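Local coordinates for protein pectinesterase 1 (Solanum lycopersicum, PDB 1XG2) that hydrolyses the methyl esters of cell-wall pectin, releasing methanol, and may prepare fruit cell walls for softening during ripening, at residues 30-44 and 54-68. Residues are numbered along the deposited sequence; the frame is centred on the assembly and turned at random. Where two conformers were deposited one is given.
Sequences KTRYVIYVKRGTYKE and NLMIVGDGMYATTIT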
# COMPACT_ATOMS: atom_id res chain seq x y z
N LYS A 30 -13.46 -11.64 -16.45
CA LYS A 30 -14.29 -10.44 -16.49
C LYS A 30 -15.40 -10.48 -15.43
O LYS A 30 -16.14 -9.49 -15.27
CB LYS A 30 -14.91 -10.26 -17.88
CG LYS A 30 -13.90 -9.87 -18.96
CD LYS A 30 -14.51 -9.99 -20.36
CE LYS A 30 -13.44 -9.86 -21.45
NZ LYS A 30 -13.25 -11.15 -22.21
N THR A 31 -15.55 -11.61 -14.74
CA THR A 31 -16.42 -11.71 -13.57
C THR A 31 -15.71 -12.28 -12.34
O THR A 31 -14.66 -12.93 -12.42
CB THR A 31 -17.65 -12.61 -13.85
OG1 THR A 31 -17.20 -13.89 -14.33
CG2 THR A 31 -18.54 -12.05 -14.96
N ARG A 32 -16.33 -12.04 -11.19
CA ARG A 32 -15.79 -12.49 -9.92
C ARG A 32 -15.74 -14.00 -9.87
O ARG A 32 -16.73 -14.67 -10.10
CB ARG A 32 -16.68 -11.97 -8.80
CG ARG A 32 -16.09 -12.18 -7.42
CD ARG A 32 -17.15 -12.38 -6.34
NE ARG A 32 -17.29 -11.23 -5.45
CZ ARG A 32 -18.29 -11.05 -4.60
NH1 ARG A 32 -19.30 -11.91 -4.52
NH2 ARG A 32 -18.28 -9.99 -3.81
N TYR A 33 -14.56 -14.52 -9.55
CA TYR A 33 -14.32 -15.94 -9.41
C TYR A 33 -14.01 -16.21 -7.93
O TYR A 33 -13.15 -15.57 -7.37
CB TYR A 33 -13.13 -16.34 -10.27
CG TYR A 33 -12.81 -17.82 -10.26
CD1 TYR A 33 -13.35 -18.68 -11.23
CD2 TYR A 33 -11.95 -18.36 -9.32
CE1 TYR A 33 -13.05 -20.04 -11.23
CE2 TYR A 33 -11.65 -19.71 -9.31
CZ TYR A 33 -12.19 -20.55 -10.27
OH TYR A 33 -11.86 -21.89 -10.24
N VAL A 34 -14.69 -17.19 -7.33
CA VAL A 34 -14.66 -17.39 -5.89
C VAL A 34 -13.97 -18.69 -5.50
O VAL A 34 -14.39 -19.79 -5.93
CB VAL A 34 -16.08 -17.39 -5.31
CG1 VAL A 34 -16.04 -17.50 -3.76
CG2 VAL A 34 -16.83 -16.14 -5.71
N ILE A 35 -12.92 -18.58 -4.69
CA ILE A 35 -12.26 -19.71 -4.03
C ILE A 35 -12.68 -19.73 -2.56
O ILE A 35 -12.42 -18.77 -1.85
CB ILE A 35 -10.72 -19.57 -4.12
CG1 ILE A 35 -10.26 -19.57 -5.58
CG2 ILE A 35 -10.02 -20.69 -3.36
CD1 ILE A 35 -8.80 -19.20 -5.78
N TYR A 36 -13.32 -20.81 -2.12
CA TYR A 36 -13.74 -20.99 -0.73
C TYR A 36 -12.73 -21.89 -0.04
O TYR A 36 -12.45 -22.97 -0.52
CB TYR A 36 -15.17 -21.57 -0.68
CG TYR A 36 -15.65 -22.08 0.68
CD1 TYR A 36 -15.46 -21.34 1.84
CD2 TYR A 36 -16.31 -23.31 0.79
CE1 TYR A 36 -15.91 -21.80 3.08
CE2 TYR A 36 -16.77 -23.78 2.04
CZ TYR A 36 -16.56 -23.01 3.17
OH TYR A 36 -17.00 -23.46 4.41
N VAL A 37 -12.19 -21.45 1.09
CA VAL A 37 -11.21 -22.20 1.85
C VAL A 37 -11.86 -22.65 3.14
O VAL A 37 -12.15 -21.84 4.03
CB VAL A 37 -9.97 -21.33 2.17
CG1 VAL A 37 -8.89 -22.18 2.81
CG2 VAL A 37 -9.45 -20.63 0.92
N LYS A 38 -12.11 -23.96 3.26
CA LYS A 38 -12.72 -24.53 4.45
C LYS A 38 -11.83 -24.39 5.68
O LYS A 38 -10.62 -24.13 5.55
CB LYS A 38 -13.03 -26.01 4.24
CG LYS A 38 -14.13 -26.28 3.23
CD LYS A 38 -14.84 -27.60 3.60
CE LYS A 38 -15.72 -28.12 2.48
NZ LYS A 38 -16.39 -29.42 2.85
N ARG A 39 -12.42 -24.55 6.86
CA ARG A 39 -11.73 -24.33 8.12
C ARG A 39 -10.47 -25.17 8.21
O ARG A 39 -10.40 -26.29 7.68
CB ARG A 39 -12.64 -24.60 9.33
CG ARG A 39 -13.03 -26.06 9.54
CD ARG A 39 -14.18 -26.24 10.53
NE ARG A 39 -15.40 -25.57 10.06
CZ ARG A 39 -16.58 -25.61 10.69
NH1 ARG A 39 -16.74 -26.28 11.83
NH2 ARG A 39 -17.62 -24.97 10.16
N GLY A 40 -9.46 -24.59 8.85
CA GLY A 40 -8.15 -25.20 8.93
C GLY A 40 -7.08 -24.13 8.92
O GLY A 40 -7.36 -22.96 8.64
N THR A 41 -5.87 -24.55 9.25
CA THR A 41 -4.70 -23.68 9.20
C THR A 41 -3.82 -24.17 8.06
O THR A 41 -3.44 -25.33 8.01
CB THR A 41 -4.00 -23.72 10.55
OG1 THR A 41 -4.84 -23.06 11.52
CG2 THR A 41 -2.72 -22.89 10.54
N TYR A 42 -3.51 -23.26 7.13
CA TYR A 42 -2.81 -23.58 5.90
C TYR A 42 -1.48 -22.88 5.95
O TYR A 42 -1.41 -21.65 5.88
CB TYR A 42 -3.64 -23.12 4.69
CG TYR A 42 -4.99 -23.78 4.58
CD1 TYR A 42 -6.05 -23.39 5.41
CD2 TYR A 42 -5.23 -24.79 3.66
CE1 TYR A 42 -7.29 -24.00 5.31
CE2 TYR A 42 -6.48 -25.42 3.56
CZ TYR A 42 -7.50 -25.01 4.39
OH TYR A 42 -8.73 -25.61 4.30
N LYS A 43 -0.42 -23.67 6.08
CA LYS A 43 0.94 -23.19 6.25
C LYS A 43 1.52 -23.03 4.84
O LYS A 43 2.17 -23.94 4.33
CB LYS A 43 1.73 -24.23 7.06
CG LYS A 43 2.63 -23.75 8.18
CD LYS A 43 2.53 -24.76 9.37
CE LYS A 43 3.70 -24.64 10.37
NZ LYS A 43 3.54 -25.61 11.52
N GLU A 44 1.22 -21.89 4.21
CA GLU A 44 1.72 -21.60 2.87
C GLU A 44 1.90 -20.10 2.64
O GLU A 44 1.27 -19.27 3.30
CB GLU A 44 0.84 -22.21 1.74
CG GLU A 44 -0.64 -22.40 2.03
CD GLU A 44 -1.44 -23.02 0.88
OE1 GLU A 44 -1.12 -22.80 -0.31
OE2 GLU A 44 -2.43 -23.72 1.19
N ASN A 54 -10.03 -10.18 -10.35
CA ASN A 54 -11.39 -10.39 -9.87
C ASN A 54 -11.54 -11.70 -9.09
O ASN A 54 -12.58 -12.37 -9.17
CB ASN A 54 -12.38 -10.33 -11.05
CG ASN A 54 -12.45 -8.95 -11.67
OD1 ASN A 54 -12.61 -7.95 -10.97
ND2 ASN A 54 -12.31 -8.89 -13.00
N LEU A 55 -10.49 -12.05 -8.35
CA LEU A 55 -10.47 -13.26 -7.54
C LEU A 55 -10.97 -12.92 -6.15
O LEU A 55 -10.49 -11.96 -5.55
CB LEU A 55 -9.04 -13.79 -7.41
CG LEU A 55 -8.72 -15.20 -7.89
CD1 LEU A 55 -7.35 -15.62 -7.35
CD2 LEU A 55 -9.78 -16.21 -7.47
N MET A 56 -11.91 -13.72 -5.65
CA MET A 56 -12.36 -13.65 -4.27
C MET A 56 -11.87 -14.89 -3.52
O MET A 56 -12.14 -16.02 -3.94
CB MET A 56 -13.88 -13.58 -4.22
CG MET A 56 -14.46 -13.56 -2.80
SD MET A 56 -16.21 -13.20 -2.85
CE MET A 56 -16.56 -12.91 -1.16
N ILE A 57 -11.12 -14.68 -2.45
CA ILE A 57 -10.70 -15.77 -1.58
C ILE A 57 -11.50 -15.60 -0.30
O ILE A 57 -11.40 -14.59 0.37
CB ILE A 57 -9.19 -15.72 -1.31
CG1 ILE A 57 -8.43 -15.97 -2.62
CG2 ILE A 57 -8.78 -16.75 -0.26
CD1 ILE A 57 -6.91 -15.96 -2.50
N VAL A 58 -12.32 -16.59 0.01
CA VAL A 58 -13.21 -16.50 1.16
C VAL A 58 -13.05 -17.75 2.01
O VAL A 58 -13.07 -18.86 1.48
CB VAL A 58 -14.69 -16.26 0.71
CG1 VAL A 58 -15.19 -17.36 -0.19
CG2 VAL A 58 -15.61 -16.09 1.90
N GLY A 59 -12.87 -17.57 3.31
CA GLY A 59 -12.77 -18.67 4.24
C GLY A 59 -14.08 -18.94 4.98
O GLY A 59 -15.14 -18.42 4.62
N ASP A 60 -13.97 -19.75 6.03
CA ASP A 60 -15.10 -20.20 6.83
C ASP A 60 -15.34 -19.27 8.02
O ASP A 60 -16.11 -19.60 8.92
CB ASP A 60 -14.79 -21.62 7.35
CG ASP A 60 -15.81 -22.65 6.92
OD1 ASP A 60 -17.01 -22.32 6.80
OD2 ASP A 60 -15.47 -23.84 6.69
N GLY A 61 -14.69 -18.11 8.03
CA GLY A 61 -14.69 -17.23 9.17
C GLY A 61 -13.29 -16.83 9.58
O GLY A 61 -12.37 -17.64 9.49
N MET A 62 -13.14 -15.60 10.08
CA MET A 62 -11.83 -15.06 10.41
C MET A 62 -11.12 -15.77 11.56
O MET A 62 -9.92 -15.61 11.71
CB MET A 62 -11.94 -13.58 10.75
CG MET A 62 -12.81 -13.26 11.97
SD MET A 62 -12.58 -11.60 12.60
CE MET A 62 -12.91 -10.66 11.19
N TYR A 63 -11.85 -16.54 12.37
CA TYR A 63 -11.24 -17.36 13.42
C TYR A 63 -11.00 -18.81 12.98
O TYR A 63 -10.15 -19.49 13.55
CB TYR A 63 -12.07 -17.32 14.72
CG TYR A 63 -12.40 -15.93 15.18
CD1 TYR A 63 -13.70 -15.54 15.40
CD2 TYR A 63 -11.39 -14.98 15.36
CE1 TYR A 63 -14.00 -14.24 15.81
CE2 TYR A 63 -11.69 -13.69 15.74
CZ TYR A 63 -12.97 -13.33 15.98
OH TYR A 63 -13.25 -12.04 16.37
N ALA A 64 -11.73 -19.25 11.96
CA ALA A 64 -11.78 -20.65 11.52
C ALA A 64 -10.82 -21.05 10.39
O ALA A 64 -10.39 -22.20 10.35
CB ALA A 64 -13.21 -20.97 11.09
N THR A 65 -10.56 -20.14 9.45
CA THR A 65 -9.64 -20.39 8.34
C THR A 65 -8.46 -19.45 8.47
O THR A 65 -8.63 -18.23 8.51
CB THR A 65 -10.33 -20.19 6.97
OG1 THR A 65 -11.38 -21.13 6.79
CG2 THR A 65 -9.38 -20.54 5.83
N THR A 66 -7.26 -20.02 8.53
CA THR A 66 -6.03 -19.25 8.70
C THR A 66 -4.99 -19.64 7.64
O THR A 66 -4.71 -20.82 7.44
CB THR A 66 -5.45 -19.53 10.09
OG1 THR A 66 -6.33 -19.04 11.10
CG2 THR A 66 -4.19 -18.75 10.31
N ILE A 67 -4.43 -18.64 6.96
CA ILE A 67 -3.25 -18.83 6.13
C ILE A 67 -2.10 -18.29 6.93
O ILE A 67 -2.15 -17.15 7.38
CB ILE A 67 -3.37 -18.07 4.79
CG1 ILE A 67 -4.74 -18.30 4.17
CG2 ILE A 67 -2.25 -18.47 3.82
CD1 ILE A 67 -5.11 -19.77 3.94
N THR A 68 -1.05 -19.11 7.13
CA THR A 68 0.03 -18.73 8.02
C THR A 68 1.41 -18.96 7.39
O THR A 68 1.58 -19.82 6.54
CB THR A 68 -0.10 -19.44 9.38
OG1 THR A 68 0.86 -18.92 10.33
CG2 THR A 68 0.19 -20.93 9.29
O HOH W 1 -19.06 -23.92 7.51
O HOH W 2 -7.65 -23.54 11.86
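Tyr33 to Tyr36 pairs in parallel with Leu55 to Val58, and Gly40 to Tyr42 with Thr65 to Ile67, stacking two successive coils of the right-handed parallel beta-helix of the pectinesterase domain near its N-terminal end. Backbone bonds supply the evidence: Met56 N reaches Tyr33 O at 2.8 Å with 175° at the hydrogen, and beyond the corner Thr66 N binds Gly40 O at 2.9 Å.

Side-chain packing occupies both faces of the first pair of strands. On the interior face, Ile35 CD1 meets Leu55 CD2 at 3.6 Å, while Leu18 and Val22 of helix 18-24 cover Ile35. On the outer face, Val34 has CG1 anti to its backbone N (chi1 -176°), which sets that methyl against Val58 CG1 at 3.7 Å.

Polar contacts concentrate where the coil turns. Asp60 OD2 accepts Arg39 N through its anti lone pair in a bent bond (3.1 Å, 137°) and forms a long salt bridge to Arg39 NE; OD1 takes a water. Replacing Asp60 by alanine removes the carboxylate, and Arg39 N would probably lose its acceptor and the guanidinium its nearby negative charge. Thr65 OG1 donates to Val37 O from above the carbonyl plane, at 3.0 Å, and its CG2 presses on Val37 CG1 at 3.5 Å. That same CG1 lies over one face of the Tyr42 ring, whose OH donates to Lys38 O at 2.7 Å.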